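PDB 4G68: ABC transporter from Caldanaerobius, which probably serves as the extracellular solute-binding component of an ABC importer, capturing sugars released from xylan for uptake by this thermophilic bacterium. Local coordinates for residues 59-72 with 334-346. Residues are numbered along the deposited sequence; the frame is centred on the assembly and turned at random.
Sequences IIDQWNKENPNVQI and EAVRAAKYLAKQL
In the periplasmic-binding-protein fold, helix 52-66 and helix 332-353 pack side by side on the sheet that contains strand 40-45, and Trp63 and Tyr341 fill the seam where their 59-66 and 334-346 segments run roughly antiparallel, axes 10.8 Å apart at closest. A chi1 of 169° swings the indole of Trp63 away from its own backbone N and across to helix 332-353. Ala338 is small enough to let the indole close in: its CB makes a CH-pi contact over one face, 4.0 Å from the centroid of the Trp63 six-membered ring. Ile72 CD1 shares that face, and the CG of Asn67 lies over the opposite one. Indole and phenol meet obliquely, planes 55° apart, with Trp63 CE3 above the Tyr341 ring. A tyrosine suits this place because its apolar ring packs in the seam while OH donates to Ile59 O (3.2 Å), a carbonyl already bonded to Trp63 N within its own helix. Beyond the phenol, Ile59 is a knob among Tyr341, Leu342, Gln345 and Leu346, its CG2 3.5 Å from Gln345 CB. The indole nitrogen is satisfied too: Trp63 NE1 donates to Val70 O at 2.8 Å, tying the turn after the helix to the ring. Arg337, long enough to reach past the indole, bends at chi3 (60°) to lay one guanidinium face against Trp63 CH2, while its NH1 and NH2 converge end-on on Asn67 OD1, each at 2.8 Å; this single oxygen lies near the guanidinium plane, so both bonds are bent.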
ATOM      1  N   ILE C  59      -4.026  22.089  -2.217  1.00 31.02           N
ATOM      2  CA  ILE C  59      -5.338  21.613  -2.588  1.00 34.04           C
ATOM      3  C   ILE C  59      -6.411  22.137  -1.632  1.00 33.94           C
ATOM      4  O   ILE C  59      -7.406  22.696  -2.094  1.00 40.07           O
ATOM      5  CB  ILE C  59      -5.425  20.069  -2.627  1.00 32.50           C
ATOM      6  CG1 ILE C  59      -4.555  19.501  -3.745  1.00 30.57           C
ATOM      7  CG2 ILE C  59      -6.869  19.658  -2.867  1.00 31.78           C
ATOM      8  CD1 ILE C  59      -4.291  18.015  -3.627  1.00 33.06           C
ATOM      9  N   ILE C  60      -6.219  21.956  -0.327  1.00 40.12           N
ATOM     10  CA  ILE C  60      -7.124  22.526   0.695  1.00 43.30           C
ATOM     11  C   ILE C  60      -7.272  24.036   0.482  1.00 43.55           C
ATOM     12  O   ILE C  60      -8.401  24.547   0.454  1.00 41.24           O
ATOM     13  CB  ILE C  60      -6.629  22.310   2.160  1.00 46.56           C
ATOM     14  CG1 ILE C  60      -6.286  20.846   2.533  1.00 45.57           C
ATOM     15  CG2 ILE C  60      -7.578  22.959   3.168  1.00 45.00           C
ATOM     16  CD1 ILE C  60      -7.305  19.781   2.290  1.00 48.59           C
ATOM     17  N   ASP C  61      -6.148  24.738   0.323  1.00 43.20           N
ATOM     18  CA  ASP C  61      -6.190  26.209   0.164  1.00 40.92           C
ATOM     19  C   ASP C  61      -7.053  26.627  -1.049  1.00 41.15           C
ATOM     20  O   ASP C  61      -7.897  27.549  -0.950  1.00 35.82           O
ATOM     21  CB  ASP C  61      -4.780  26.825   0.114  1.00 44.69           C
ATOM     22  CG  ASP C  61      -4.006  26.649   1.422  1.00 45.14           C
ATOM     23  OD1 ASP C  61      -4.554  26.154   2.450  1.00 40.34           O
ATOM     24  OD2 ASP C  61      -2.817  26.994   1.404  1.00 43.15           O
ATOM     25  N   GLN C  62      -6.880  25.937  -2.182  1.00 34.25           N
ATOM     26  CA  GLN C  62      -7.689  26.281  -3.336  1.00 39.99           C
ATOM     27  C   GLN C  62      -9.184  26.026  -3.072  1.00 38.35           C
ATOM     28  O   GLN C  62     -10.045  26.807  -3.502  1.00 40.70           O
ATOM     29  CB  GLN C  62      -7.240  25.556  -4.594  1.00 42.17           C
ATOM     30  CG  GLN C  62      -7.915  26.169  -5.815  1.00 49.33           C
ATOM     31  CD  GLN C  62      -7.569  25.495  -7.126  1.00 56.76           C
ATOM     32  OE1 GLN C  62      -6.380  25.335  -7.482  1.00 57.18           O
ATOM     33  NE2 GLN C  62      -8.622  25.112  -7.872  1.00 57.62           N
ATOM     34  N   TRP C  63      -9.495  24.949  -2.346  1.00 35.58           N
ATOM     35  CA  TRP C  63     -10.885  24.730  -1.954  1.00 37.82           C
ATOM     36  C   TRP C  63     -11.390  25.840  -1.070  1.00 37.60           C
ATOM     37  O   TRP C  63     -12.534  26.292  -1.226  1.00 42.41           O
ATOM     38  CB  TRP C  63     -11.106  23.376  -1.288  1.00 36.57           C
ATOM     39  CG  TRP C  63     -12.484  23.266  -0.654  1.00 38.07           C
ATOM     40  CD1 TRP C  63     -12.903  23.788   0.578  1.00 37.02           C
ATOM     41  CD2 TRP C  63     -13.680  22.604  -1.217  1.00 35.37           C
ATOM     42  NE1 TRP C  63     -14.235  23.511   0.803  1.00 38.04           N
ATOM     43  CE2 TRP C  63     -14.758  22.795  -0.230  1.00 36.39           C
ATOM     44  CE3 TRP C  63     -13.950  21.894  -2.383  1.00 36.12           C
ATOM     45  CZ2 TRP C  63     -16.038  22.294  -0.432  1.00 37.07           C
ATOM     46  CZ3 TRP C  63     -15.244  21.375  -2.570  1.00 36.89           C
ATOM     47  CH2 TRP C  63     -16.261  21.574  -1.619  1.00 39.38           C
ATOM     48  N   ASN C  64     -10.563  26.246  -0.116  1.00 34.67           N
ATOM     49  CA  ASN C  64     -10.968  27.230   0.876  1.00 38.66           C
ATOM     50  C   ASN C  64     -11.268  28.581   0.205  1.00 42.06           C
ATOM     51  O   ASN C  64     -12.255  29.259   0.553  1.00 34.46           O
ATOM     52  CB  ASN C  64      -9.927  27.327   1.989  1.00 34.19           C
ATOM     53  CG  ASN C  64     -10.137  26.268   3.081  1.00 36.38           C
ATOM     54  OD1 ASN C  64     -11.150  25.545   3.087  1.00 31.61           O
ATOM     55  ND2 ASN C  64      -9.185  26.201   4.046  1.00 32.60           N
ATOM     56  N   LYS C  65     -10.446  28.914  -0.798  1.00 43.88           N
ATOM     57  CA  LYS C  65     -10.629  30.113  -1.615  1.00 47.35           C
ATOM     58  C   LYS C  65     -11.932  30.027  -2.476  1.00 41.77           C
ATOM     59  O   LYS C  65     -12.747  30.965  -2.576  1.00 32.80           O
ATOM     60  CB  LYS C  65      -9.384  30.302  -2.498  1.00 48.68           C
ATOM     61  CG  LYS C  65      -9.448  31.544  -3.370  1.00 55.96           C
ATOM     62  CD  LYS C  65      -8.466  31.453  -4.531  1.00 59.28           C
ATOM     63  CE  LYS C  65      -8.463  32.764  -5.307  1.00 60.29           C
ATOM     64  NZ  LYS C  65      -7.125  33.366  -5.210  1.00 64.36           N
ATOM     65  N   GLU C  66     -12.113  28.903  -3.136  1.00 34.89           N
ATOM     66  CA  GLU C  66     -13.284  28.770  -3.957  1.00 37.57           C
ATOM     67  C   GLU C  66     -14.602  28.597  -3.145  1.00 38.80           C
ATOM     68  O   GLU C  66     -15.691  28.715  -3.692  1.00 39.02           O
ATOM     69  CB  GLU C  66     -13.053  27.666  -4.985  1.00 39.79           C
ATOM     70  CG  GLU C  66     -11.896  28.043  -5.910  1.00 44.94           C
ATOM     71  CD  GLU C  66     -11.312  26.879  -6.701  1.00 49.63           C
ATOM     72  OE1 GLU C  66     -11.793  25.722  -6.583  1.00 61.50           O
ATOM     73  OE2 GLU C  66     -10.358  27.121  -7.460  1.00 44.62           O
ATOM     74  N   ASN C  67     -14.506  28.319  -1.844  1.00 36.70           N
ATOM     75  CA  ASN C  67     -15.708  27.982  -1.066  1.00 36.58           C
ATOM     76  C   ASN C  67     -15.776  28.696   0.273  1.00 37.48           C
ATOM     77  O   ASN C  67     -15.717  28.028   1.326  1.00 35.01           O
ATOM     78  CB  ASN C  67     -15.854  26.442  -0.898  1.00 34.92           C
ATOM     79  CG  ASN C  67     -16.239  25.749  -2.200  1.00 32.56           C
ATOM     80  OD1 ASN C  67     -17.353  25.261  -2.345  1.00 39.65           O
ATOM     81  ND2 ASN C  67     -15.335  25.724  -3.163  1.00 32.82           N
ATOM     82  N   PRO C  68     -15.969  30.048   0.233  1.00 39.73           N
ATOM     83  CA  PRO C  68     -15.815  30.881   1.434  1.00 37.42           C
ATOM     84  C   PRO C  68     -16.688  30.434   2.611  1.00 32.83           C
ATOM     85  O   PRO C  68     -16.275  30.545   3.763  1.00 37.47           O
ATOM     86  CB  PRO C  68     -16.179  32.306   0.970  1.00 36.34           C
ATOM     87  CG  PRO C  68     -16.572  32.225  -0.455  1.00 34.63           C
ATOM     88  CD  PRO C  68     -16.434  30.822  -0.948  1.00 39.58           C
ATOM     89  N   ASN C  69     -17.863  29.893   2.323  1.00 34.96           N
ATOM     90  CA  ASN C  69     -18.785  29.455   3.383  1.00 36.21           C
ATOM     91  C   ASN C  69     -18.575  28.033   3.866  1.00 39.89           C
ATOM     92  O   ASN C  69     -18.990  27.680   4.969  1.00 39.55           O
ATOM     93  CB  ASN C  69     -20.233  29.689   2.960  1.00 34.00           C
ATOM     94  CG  ASN C  69     -20.638  31.134   3.110  1.00 34.99           C
ATOM     95  OD1 ASN C  69     -19.844  31.967   3.502  1.00 33.64           O
ATOM     96  ND2 ASN C  69     -21.886  31.431   2.805  1.00 39.58           N
ATOM     97  N   VAL C  70     -17.902  27.221   3.048  1.00 41.19           N
ATOM     98  CA  VAL C  70     -17.544  25.877   3.471  1.00 42.95           C
ATOM     99  C   VAL C  70     -16.014  25.757   3.523  1.00 43.23           C
ATOM    100  O   VAL C  70     -15.364  25.455   2.516  1.00 42.62           O
ATOM    101  CB  VAL C  70     -18.157  24.817   2.539  1.00 42.40           C
ATOM    102  CG1 VAL C  70     -17.977  23.430   3.135  1.00 43.82           C
ATOM    103  CG2 VAL C  70     -19.630  25.115   2.288  1.00 41.97           C
ATOM    104  N   GLN C  71     -15.438  26.017   4.687  1.00 43.55           N
ATOM    105  CA  GLN C  71     -13.992  25.861   4.852  1.00 41.13           C
ATOM    106  C   GLN C  71     -13.645  24.425   5.259  1.00 37.72           C
ATOM    107  O   GLN C  71     -14.458  23.726   5.852  1.00 33.49           O
ATOM    108  CB  GLN C  71     -13.476  26.861   5.887  1.00 41.43           C
ATOM    109  CG  GLN C  71     -13.762  28.304   5.485  1.00 42.58           C
ATOM    110  CD  GLN C  71     -12.943  28.745   4.281  1.00 44.88           C
ATOM    111  OE1 GLN C  71     -13.470  28.906   3.175  1.00 48.50           O
ATOM    112  NE2 GLN C  71     -11.646  28.913   4.483  1.00 45.83           N
ATOM    113  N   ILE C  72     -12.440  23.992   4.893  1.00 36.11           N
ATOM    114  CA  ILE C  72     -11.871  22.736   5.391  1.00 34.72           C
ATOM    115  C   ILE C  72     -10.640  23.035   6.232  1.00 35.34           C
ATOM    116  O   ILE C  72      -9.838  23.917   5.878  1.00 35.11           O
ATOM    117  CB  ILE C  72     -11.450  21.826   4.207  1.00 38.39           C
ATOM    118  CG1 ILE C  72     -12.647  21.540   3.276  1.00 38.28           C
ATOM    119  CG2 ILE C  72     -10.746  20.550   4.693  1.00 35.44           C
ATOM    120  CD1 ILE C  72     -12.287  20.923   1.932  1.00 40.79           C
ATOM    121  N   GLU C 334     -22.397  18.943   2.325  1.00 29.96           N
ATOM    122  CA  GLU C 334     -21.154  19.718   2.095  1.00 32.05           C
ATOM    123  C   GLU C 334     -19.904  18.822   2.178  1.00 33.09           C
ATOM    124  O   GLU C 334     -18.975  18.954   1.348  1.00 27.09           O
ATOM    125  CB  GLU C 334     -21.070  20.869   3.105  1.00 32.58           C
ATOM    126  CG  GLU C 334     -22.275  21.827   2.980  1.00 34.61           C
ATOM    127  CD  GLU C 334     -23.556  21.461   3.808  1.00 35.91           C
ATOM    128  OE1 GLU C 334     -23.711  20.383   4.425  1.00 23.56           O
ATOM    129  OE2 GLU C 334     -24.470  22.320   3.835  1.00 43.29           O
ATOM    130  N   ALA C 335     -19.898  17.931   3.178  1.00 28.37           N
ATOM    131  CA  ALA C 335     -18.827  16.928   3.358  1.00 29.42           C
ATOM    132  C   ALA C 335     -18.619  15.963   2.166  1.00 27.92           C
ATOM    133  O   ALA C 335     -17.453  15.640   1.805  1.00 25.57           O
ATOM    134  CB  ALA C 335     -19.037  16.142   4.647  1.00 30.88           C
ATOM    135  N   VAL C 336     -19.717  15.508   1.550  1.00 25.33           N
ATOM    136  CA  VAL C 336     -19.630  14.671   0.328  1.00 24.62           C
ATOM    137  C   VAL C 336     -19.093  15.515  -0.839  1.00 26.39           C
ATOM    138  O   VAL C 336     -18.298  15.001  -1.625  1.00 22.57           O
ATOM    139  CB  VAL C 336     -20.999  14.016  -0.049  1.00 24.67           C
ATOM    140  CG1 VAL C 336     -20.898  13.218  -1.371  1.00 26.27           C
ATOM    141  CG2 VAL C 336     -21.464  13.083   1.046  1.00 25.86           C
ATOM    142  N   ARG C 337     -19.489  16.808  -0.934  1.00 23.81           N
ATOM    143  CA  ARG C 337     -19.057  17.633  -2.058  1.00 27.88           C
ATOM    144  C   ARG C 337     -17.561  17.850  -2.007  1.00 31.75           C
ATOM    145  O   ARG C 337     -16.840  17.645  -3.030  1.00 32.44           O
ATOM    146  CB  ARG C 337     -19.785  18.979  -2.157  1.00 29.49           C
ATOM    147  CG  ARG C 337     -19.462  19.744  -3.441  1.00 29.70           C
ATOM    148  CD  ARG C 337     -20.418  20.921  -3.665  1.00 33.97           C
ATOM    149  NE  ARG C 337     -20.338  21.865  -2.552  1.00 36.39           N
ATOM    150  CZ  ARG C 337     -19.572  22.953  -2.539  1.00 35.33           C
ATOM    151  NH1 ARG C 337     -18.824  23.241  -3.599  1.00 34.34           N
ATOM    152  NH2 ARG C 337     -19.577  23.739  -1.478  1.00 32.63           N
ATOM    153  N   ALA C 338     -17.100  18.243  -0.820  1.00 25.94           N
ATOM    154  CA  ALA C 338     -15.690  18.335  -0.562  1.00 24.59           C
ATOM    155  C   ALA C 338     -14.944  17.058  -0.777  1.00 25.21           C
ATOM    156  O   ALA C 338     -13.877  17.099  -1.350  1.00 26.67           O
ATOM    157  CB  ALA C 338     -15.445  18.836   0.857  1.00 25.68           C
ATOM    158  N   ALA C 339     -15.446  15.940  -0.230  1.00 23.66           N
ATOM    159  CA  ALA C 339     -14.766  14.644  -0.381  1.00 24.62           C
ATOM    160  C   ALA C 339     -14.577  14.367  -1.886  1.00 24.60           C
ATOM    161  O   ALA C 339     -13.434  14.077  -2.320  1.00 26.75           O
ATOM    162  CB  ALA C 339     -15.533  13.501   0.286  1.00 22.12           C
ATOM    163  N   LYS C 340     -15.655  14.499  -2.673  1.00 21.41           N
ATOM    164  CA  LYS C 340     -15.535  14.353  -4.143  1.00 22.80           C
ATOM    165  C   LYS C 340     -14.415  15.157  -4.792  1.00 23.32           C
ATOM    166  O   LYS C 340     -13.667  14.632  -5.658  1.00 24.29           O
ATOM    167  CB  LYS C 340     -16.827  14.737  -4.812  1.00 25.16           C
ATOM    168  CG  LYS C 340     -17.865  13.664  -4.715  1.00 25.09           C
ATOM    169  CD  LYS C 340     -19.084  14.042  -5.540  1.00 23.88           C
ATOM    170  CE  LYS C 340     -20.372  13.719  -4.838  1.00 23.71           C
ATOM    171  NZ  LYS C 340     -21.543  13.957  -5.734  1.00 25.99           N
ATOM    172  N   TYR C 341     -14.307  16.414  -4.394  1.00 21.14           N
ATOM    173  CA  TYR C 341     -13.213  17.311  -4.865  1.00 26.91           C
ATOM    174  C   TYR C 341     -11.850  16.844  -4.316  1.00 24.29           C
ATOM    175  O   TYR C 341     -10.911  16.677  -5.040  1.00 27.33           O
ATOM    176  CB  TYR C 341     -13.500  18.791  -4.493  1.00 26.90           C
ATOM    177  CG  TYR C 341     -12.303  19.716  -4.562  1.00 29.60           C
ATOM    178  CD1 TYR C 341     -12.097  20.519  -5.694  1.00 32.19           C
ATOM    179  CD2 TYR C 341     -11.396  19.826  -3.482  1.00 28.17           C
ATOM    180  CE1 TYR C 341     -11.019  21.399  -5.774  1.00 32.41           C
ATOM    181  CE2 TYR C 341     -10.299  20.678  -3.564  1.00 33.99           C
ATOM    182  CZ  TYR C 341     -10.125  21.468  -4.705  1.00 33.93           C
ATOM    183  OH  TYR C 341      -9.062  22.357  -4.830  1.00 38.32           O
ATOM    184  N   LEU C 342     -11.765  16.619  -3.031  1.00 26.86           N
ATOM    185  CA  LEU C 342     -10.496  16.199  -2.439  1.00 23.37           C
ATOM    186  C   LEU C 342      -9.960  14.899  -3.051  1.00 25.21           C
ATOM    187  O   LEU C 342      -8.746  14.787  -3.300  1.00 26.08           O
ATOM    188  CB  LEU C 342     -10.719  15.970  -0.966  1.00 24.99           C
ATOM    189  CG  LEU C 342     -10.927  17.245  -0.158  1.00 24.38           C
ATOM    190  CD1 LEU C 342     -11.213  16.812   1.275  1.00 24.78           C
ATOM    191  CD2 LEU C 342      -9.650  18.137  -0.289  1.00 19.01           C
ATOM    192  N   ALA C 343     -10.853  13.934  -3.288  1.00 23.98           N
ATOM    193  CA  ALA C 343     -10.481  12.647  -3.880  1.00 24.31           C
ATOM    194  C   ALA C 343      -9.864  12.801  -5.269  1.00 24.82           C
ATOM    195  O   ALA C 343      -8.740  12.323  -5.497  1.00 22.89           O
ATOM    196  CB  ALA C 343     -11.676  11.723  -3.926  1.00 25.73           C
ATOM    197  N   LYS C 344     -10.581  13.491  -6.169  1.00 24.33           N
ATOM    198  CA  LYS C 344     -10.037  13.810  -7.494  1.00 25.37           C
ATOM    199  C   LYS C 344      -8.674  14.509  -7.421  1.00 24.19           C
ATOM    200  O   LYS C 344      -7.752  14.142  -8.140  1.00 26.61           O
ATOM    201  CB  LYS C 344     -11.038  14.648  -8.332  1.00 27.44           C
ATOM    202  CG  LYS C 344     -10.443  15.265  -9.599  1.00 24.43           C
ATOM    203  CD  LYS C 344     -10.048  14.239 -10.675  1.00 27.92           C
ATOM    204  CE  LYS C 344      -9.327  14.890 -11.866  1.00 28.83           C
ATOM    205  NZ  LYS C 344      -9.012  13.872 -12.932  1.00 21.59           N
ATOM    206  N   GLN C 345      -8.548  15.527  -6.572  1.00 26.12           N
ATOM    207  CA  GLN C 345      -7.264  16.237  -6.434  1.00 24.06           C
ATOM    208  C   GLN C 345      -6.110  15.381  -5.915  1.00 23.27           C
ATOM    209  O   GLN C 345      -4.977  15.550  -6.383  1.00 23.59           O
ATOM    210  CB  GLN C 345      -7.401  17.513  -5.589  1.00 26.79           C
ATOM    211  CG  GLN C 345      -8.388  18.544  -6.168  1.00 27.61           C
ATOM    212  CD  GLN C 345      -8.013  19.007  -7.568  1.00 31.04           C
ATOM    213  OE1 GLN C 345      -6.934  19.545  -7.800  1.00 35.45           O
ATOM    214  NE2 GLN C 345      -8.902  18.782  -8.508  1.00 37.89           N
ATOM    215  N   LEU C 346      -6.383  14.556  -4.900  1.00 21.52           N
ATOM    216  CA  LEU C 346      -5.396  13.621  -4.362  1.00 23.09           C
ATOM    217  C   LEU C 346      -4.966  12.625  -5.426  1.00 22.57           C
ATOM    218  O   LEU C 346      -3.764  12.344  -5.524  1.00 23.15           O
ATOM    219  CB  LEU C 346      -5.948  12.871  -3.137  1.00 24.37           C
ATOM    220  CG  LEU C 346      -6.094  13.659  -1.803  1.00 22.98           C
ATOM    221  CD1 LEU C 346      -6.623  12.725  -0.717  1.00 22.10           C
ATOM    222  CD2 LEU C 346      -4.755  14.197  -1.355  1.00 23.92           C
TER